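Local coordinates for protein esterase (Pelagibacterium halotolerans, PDB 5DWD) that probably hydrolyses carboxylic esters, as a carboxylesterase of the alpha/beta-hydrolase superfamily, at residues Ala39-Gly51 with Leu128-Gly141. Residues are numbered along the deposited sequence; the frame is centred on the assembly and turned at random.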
loop_
_atom_site.group_PDB
_atom_site.type_symbol
_atom_site.label_atom_id
_atom_site.label_comp_id
_atom_site.label_asym_id
_atom_site.label_seq_id
_atom_site.Cartn_x
_atom_site.Cartn_y
_atom_site.Cartn_z
ATOM N N ALA B 39 4.749 15.150 21.950
ATOM C CA ALA B 39 4.422 15.590 20.573
ATOM C C ALA B 39 4.201 14.376 19.679
ATOM O O ALA B 39 5.151 13.653 19.320
ATOM C CB ALA B 39 5.504 16.476 20.012
ATOM N N ALA B 40 2.937 14.167 19.340
ATOM C CA ALA B 40 2.518 12.948 18.630
ATOM C C ALA B 40 2.988 12.985 17.198
ATOM O O ALA B 40 2.751 13.961 16.485
ATOM C CB ALA B 40 1.025 12.775 18.710
ATOM N N LYS B 41 3.647 11.920 16.811
ATOM C CA LYS B 41 4.121 11.684 15.452
ATOM C C LYS B 41 3.225 10.657 14.769
ATOM O O LYS B 41 3.202 10.556 13.524
ATOM C CB LYS B 41 5.561 11.133 15.482
ATOM C CG LYS B 41 6.667 12.128 15.914
ATOM C CD LYS B 41 7.972 11.347 16.114
ATOM C CE LYS B 41 9.235 12.084 15.703
ATOM N NZ LYS B 41 9.786 12.844 16.853
ATOM N N SER B 42 2.519 9.867 15.593
ATOM C CA SER B 42 1.599 8.861 15.038
ATOM C C SER B 42 0.330 8.768 15.926
ATOM O O SER B 42 0.287 9.257 17.084
ATOM C CB SER B 42 2.305 7.517 14.970
ATOM O OG SER B 42 2.984 7.241 16.205
ATOM N N LEU B 43 -0.653 8.006 15.422
ATOM C CA LEU B 43 -1.973 7.941 16.006
ATOM C C LEU B 43 -2.475 6.487 15.834
ATOM O O LEU B 43 -2.400 5.938 14.724
ATOM C CB LEU B 43 -2.948 8.835 15.230
ATOM C CG LEU B 43 -4.425 8.766 15.572
ATOM C CD1 LEU B 43 -4.709 9.175 17.040
ATOM C CD2 LEU B 43 -5.180 9.699 14.647
ATOM N N VAL B 44 -2.895 5.916 16.964
ATOM C CA VAL B 44 -3.552 4.643 16.972
ATOM C C VAL B 44 -5.004 4.871 17.409
ATOM O O VAL B 44 -5.249 5.320 18.534
ATOM C CB VAL B 44 -2.786 3.658 17.858
ATOM C CG1 VAL B 44 -3.624 2.411 18.070
ATOM C CG2 VAL B 44 -1.452 3.259 17.209
ATOM N N VAL B 45 -5.962 4.478 16.511
ATOM C CA VAL B 45 -7.378 4.548 16.824
ATOM C C VAL B 45 -7.807 3.112 17.152
ATOM O O VAL B 45 -7.603 2.200 16.338
ATOM C CB VAL B 45 -8.172 5.071 15.627
ATOM C CG1 VAL B 45 -9.623 5.074 15.877
ATOM C CG2 VAL B 45 -7.695 6.507 15.299
ATOM N N LEU B 46 -8.444 2.969 18.292
ATOM C CA LEU B 46 -8.854 1.656 18.791
ATOM C C LEU B 46 -10.346 1.543 18.783
ATOM O O LEU B 46 -11.002 2.334 19.383
ATOM C CB LEU B 46 -8.390 1.502 20.267
ATOM C CG LEU B 46 -6.905 1.664 20.498
ATOM C CD1 LEU B 46 -6.583 2.140 21.899
ATOM C CD2 LEU B 46 -6.185 0.342 20.235
ATOM N N LEU B 47 -10.880 0.491 18.144
ATOM C CA LEU B 47 -12.328 0.326 17.926
ATOM C C LEU B 47 -12.808 -0.895 18.718
ATOM O O LEU B 47 -12.419 -2.062 18.400
ATOM C CB LEU B 47 -12.662 0.196 16.455
ATOM C CG LEU B 47 -12.136 1.279 15.496
ATOM C CD1 LEU B 47 -12.592 0.964 14.072
ATOM C CD2 LEU B 47 -12.670 2.642 15.956
ATOM N N HIS B 48 -13.686 -0.615 19.674
ATOM C CA HIS B 48 -14.253 -1.706 20.547
ATOM C C HIS B 48 -15.264 -2.622 19.864
ATOM O O HIS B 48 -15.796 -2.324 18.770
ATOM C CB HIS B 48 -14.816 -1.117 21.830
ATOM C CG HIS B 48 -16.040 -0.297 21.625
ATOM N ND1 HIS B 48 -17.265 -0.875 21.351
ATOM C CD2 HIS B 48 -16.242 1.048 21.582
ATOM C CE1 HIS B 48 -18.189 0.064 21.234
ATOM N NE2 HIS B 48 -17.585 1.241 21.304
ATOM N N GLY B 49 -15.541 -3.750 20.533
ATOM C CA GLY B 49 -16.515 -4.703 20.045
ATOM C C GLY B 49 -17.924 -4.409 20.493
ATOM O O GLY B 49 -18.208 -3.486 21.272
ATOM N N TYR B 50 -18.851 -5.261 20.039
ATOM C CA TYR B 50 -20.238 -5.120 20.370
ATOM C C TYR B 50 -20.467 -5.299 21.846
ATOM O O TYR B 50 -19.998 -6.260 22.448
ATOM C CB TYR B 50 -21.036 -6.200 19.620
ATOM C CG TYR B 50 -22.522 -6.224 19.862
ATOM C CD1 TYR B 50 -23.404 -5.398 19.045
ATOM C CD2 TYR B 50 -23.089 -7.014 20.800
ATOM C CE1 TYR B 50 -24.787 -5.426 19.264
ATOM C CE2 TYR B 50 -24.518 -7.058 20.988
ATOM C CZ TYR B 50 -25.325 -6.246 20.241
ATOM O OH TYR B 50 -26.724 -6.283 20.435
ATOM N N GLY B 51 -21.058 -4.288 22.481
ATOM C CA GLY B 51 -21.353 -4.270 23.878
ATOM C C GLY B 51 -20.243 -3.788 24.794
ATOM O O GLY B 51 -20.457 -3.765 26.009
ATOM N N LEU B 128 -2.661 15.320 12.525
ATOM C CA LEU B 128 -2.087 14.081 11.963
ATOM C C LEU B 128 -2.990 13.637 10.817
ATOM O O LEU B 128 -4.110 14.124 10.750
ATOM C CB LEU B 128 -2.015 13.015 13.014
ATOM C CG LEU B 128 -0.790 12.754 13.896
ATOM C CD1 LEU B 128 0.491 13.544 13.657
ATOM C CD2 LEU B 128 -1.261 12.704 15.320
ATOM N N GLY B 129 -2.525 12.763 9.895
ATOM C CA GLY B 129 -3.428 12.259 8.827
ATOM C C GLY B 129 -3.424 10.741 8.728
ATOM O O GLY B 129 -2.759 10.063 9.529
ATOM N N PRO B 130 -4.056 10.236 7.685
ATOM C CA PRO B 130 -4.116 8.785 7.429
ATOM C C PRO B 130 -2.770 8.084 7.413
ATOM O O PRO B 130 -2.631 7.007 8.013
ATOM C CB PRO B 130 -4.780 8.662 6.111
ATOM C CG PRO B 130 -5.410 9.966 5.823
ATOM C CD PRO B 130 -4.829 10.991 6.671
ATOM N N ALA B 131 -1.747 8.664 6.763
ATOM C CA ALA B 131 -0.450 8.035 6.758
ATOM C C ALA B 131 0.255 7.950 8.082
ATOM O O ALA B 131 1.227 7.206 8.184
ATOM C CB ALA B 131 0.503 8.718 5.746
ATOM N N ASP B 132 -0.225 8.718 9.079
ATOM C CA ASP B 132 0.273 8.619 10.411
ATOM C C ASP B 132 -0.566 7.713 11.320
ATOM O O ASP B 132 -0.290 7.686 12.525
ATOM C CB ASP B 132 0.259 10.009 11.035
ATOM C CG ASP B 132 0.911 11.064 10.138
ATOM O OD1 ASP B 132 2.047 10.812 9.737
ATOM O OD2 ASP B 132 0.258 12.077 9.828
ATOM N N THR B 133 -1.557 6.993 10.767
ATOM C CA THR B 133 -2.587 6.441 11.623
ATOM C C THR B 133 -2.688 4.938 11.394
ATOM O O THR B 133 -2.631 4.482 10.268
ATOM C CB THR B 133 -3.935 7.053 11.262
ATOM O OG1 THR B 133 -3.907 8.488 11.467
ATOM C CG2 THR B 133 -5.107 6.473 12.089
ATOM N N ILE B 134 -2.818 4.214 12.504
ATOM C CA ILE B 134 -3.115 2.770 12.470
ATOM C C ILE B 134 -4.497 2.601 13.052
ATOM O O ILE B 134 -4.809 3.079 14.150
ATOM C CB ILE B 134 -2.072 1.994 13.235
ATOM C CG1 ILE B 134 -0.676 2.272 12.631
ATOM C CG2 ILE B 134 -2.413 0.535 13.278
ATOM C CD1 ILE B 134 0.444 1.728 13.425
ATOM N N LEU B 135 -5.378 1.936 12.298
ATOM C CA LEU B 135 -6.680 1.607 12.834
ATOM C C LEU B 135 -6.653 0.171 13.380
ATOM O O LEU B 135 -6.333 -0.728 12.618
ATOM C CB LEU B 135 -7.686 1.615 11.665
ATOM C CG LEU B 135 -8.828 2.523 11.553
ATOM C CD1 LEU B 135 -9.793 2.162 10.455
ATOM C CD2 LEU B 135 -9.581 2.794 12.855
ATOM N N VAL B 136 -7.025 0.026 14.639
ATOM C CA VAL B 136 -6.989 -1.225 15.391
ATOM C C VAL B 136 -8.405 -1.548 15.876
ATOM O O VAL B 136 -9.047 -0.701 16.501
ATOM C CB VAL B 136 -6.014 -1.103 16.580
ATOM C CG1 VAL B 136 -5.969 -2.385 17.405
ATOM C CG2 VAL B 136 -4.634 -0.786 16.003
ATOM N N GLY B 137 -8.894 -2.753 15.608
ATOM C CA GLY B 137 -10.235 -3.097 16.116
ATOM C C GLY B 137 -10.315 -4.486 16.686
ATOM O O GLY B 137 -9.493 -5.324 16.362
ATOM N N PHE B 138 -11.290 -4.680 17.577
ATOM C CA PHE B 138 -11.613 -5.995 18.094
ATOM C C PHE B 138 -13.046 -6.349 17.755
ATOM O O PHE B 138 -13.960 -5.543 17.986
ATOM C CB PHE B 138 -11.448 -6.051 19.622
ATOM C CG PHE B 138 -11.861 -7.368 20.239
ATOM C CD1 PHE B 138 -11.136 -8.503 20.024
ATOM C CD2 PHE B 138 -12.969 -7.470 21.042
ATOM C CE1 PHE B 138 -11.528 -9.727 20.557
ATOM C CE2 PHE B 138 -13.344 -8.682 21.620
ATOM C CZ PHE B 138 -12.641 -9.827 21.340
ATOM N N SER B 139 -13.222 -7.565 17.202
ATOM C CA SER B 139 -14.565 -8.131 16.946
ATOM C C SER B 139 -15.358 -7.223 15.987
ATOM O O SER B 139 -14.880 -6.954 14.880
ATOM C CB SER B 139 -15.215 -8.400 18.278
ATOM O OG SER B 139 -16.345 -9.306 18.065
ATOM N N GLN B 140 -16.513 -6.713 16.428
ATOM C CA GLN B 140 -17.265 -5.792 15.555
ATOM C C GLN B 140 -16.398 -4.564 15.160
ATOM O O GLN B 140 -16.462 -4.077 14.061
ATOM C CB GLN B 140 -18.554 -5.291 16.277
ATOM C CG GLN B 140 -19.459 -4.542 15.285
ATOM C CD GLN B 140 -20.811 -4.159 15.935
ATOM O OE1 GLN B 140 -20.850 -3.312 16.811
ATOM N NE2 GLN B 140 -21.832 -4.926 15.653
ATOM N N GLY B 141 -15.516 -4.118 16.087
ATOM C CA GLY B 141 -14.606 -3.046 15.749
ATOM C C GLY B 141 -13.601 -3.402 14.719
ATOM O O GLY B 141 -13.133 -2.542 13.973
HETATM O O HOH W 1 3.545 8.930 11.152
HETATM O O HOH W 2 -18.346 -7.687 18.733
#
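Strands 42-47 and 133-138 pair in parallel at the heart of the central sheet, Leu-43 beside Thr-133 through Leu-47 beside Gly-137. Six backbone hydrogen bonds run along the pair, from Leu-43 N to Asp-132 O (2.9 Å), in the turn just before strand 133-138, up to Phe-138 N to Leu-47 O (3.0 Å). On the face packed against helix 101-126, Leu-135 CD2 touches both Val-45 CG1 and Leu-47 CD1, the latter at 3.7 Å. On the other face Val-136 sets CG2 against Val-44 CG1 and lies alongside Leu-46.

Thr-133 keeps OG1 beside its backbone N (chi1 -61°), where it donates to Gly-129 O at 2.7 Å from above the carbonyl plane. Asp-132 N reaches that oxygen from the opposite face. Trp-123 also bonds OG1, and Leu-43 CD2 packs on it. A valine here would probably leave Trp-123 NE1 without this partner and Gly-129 O with one donor fewer.

Beyond the strands, one water bonds Tyr-50 N and Ser-139 OG. The Gln-140 amide stands nearly square to the Tyr-50 ring (88°), NE2 3.8 Å from Tyr-50 CD1; OE1, in plane at the ring edge, bonds Trp-91. Ser-139 OG bonds His-222, consistent with a catalytic triad. The tight strand-turn-helix at Ser-139 (phi 60°) fits the nucleophile elbow of the alpha/beta-hydrolase fold.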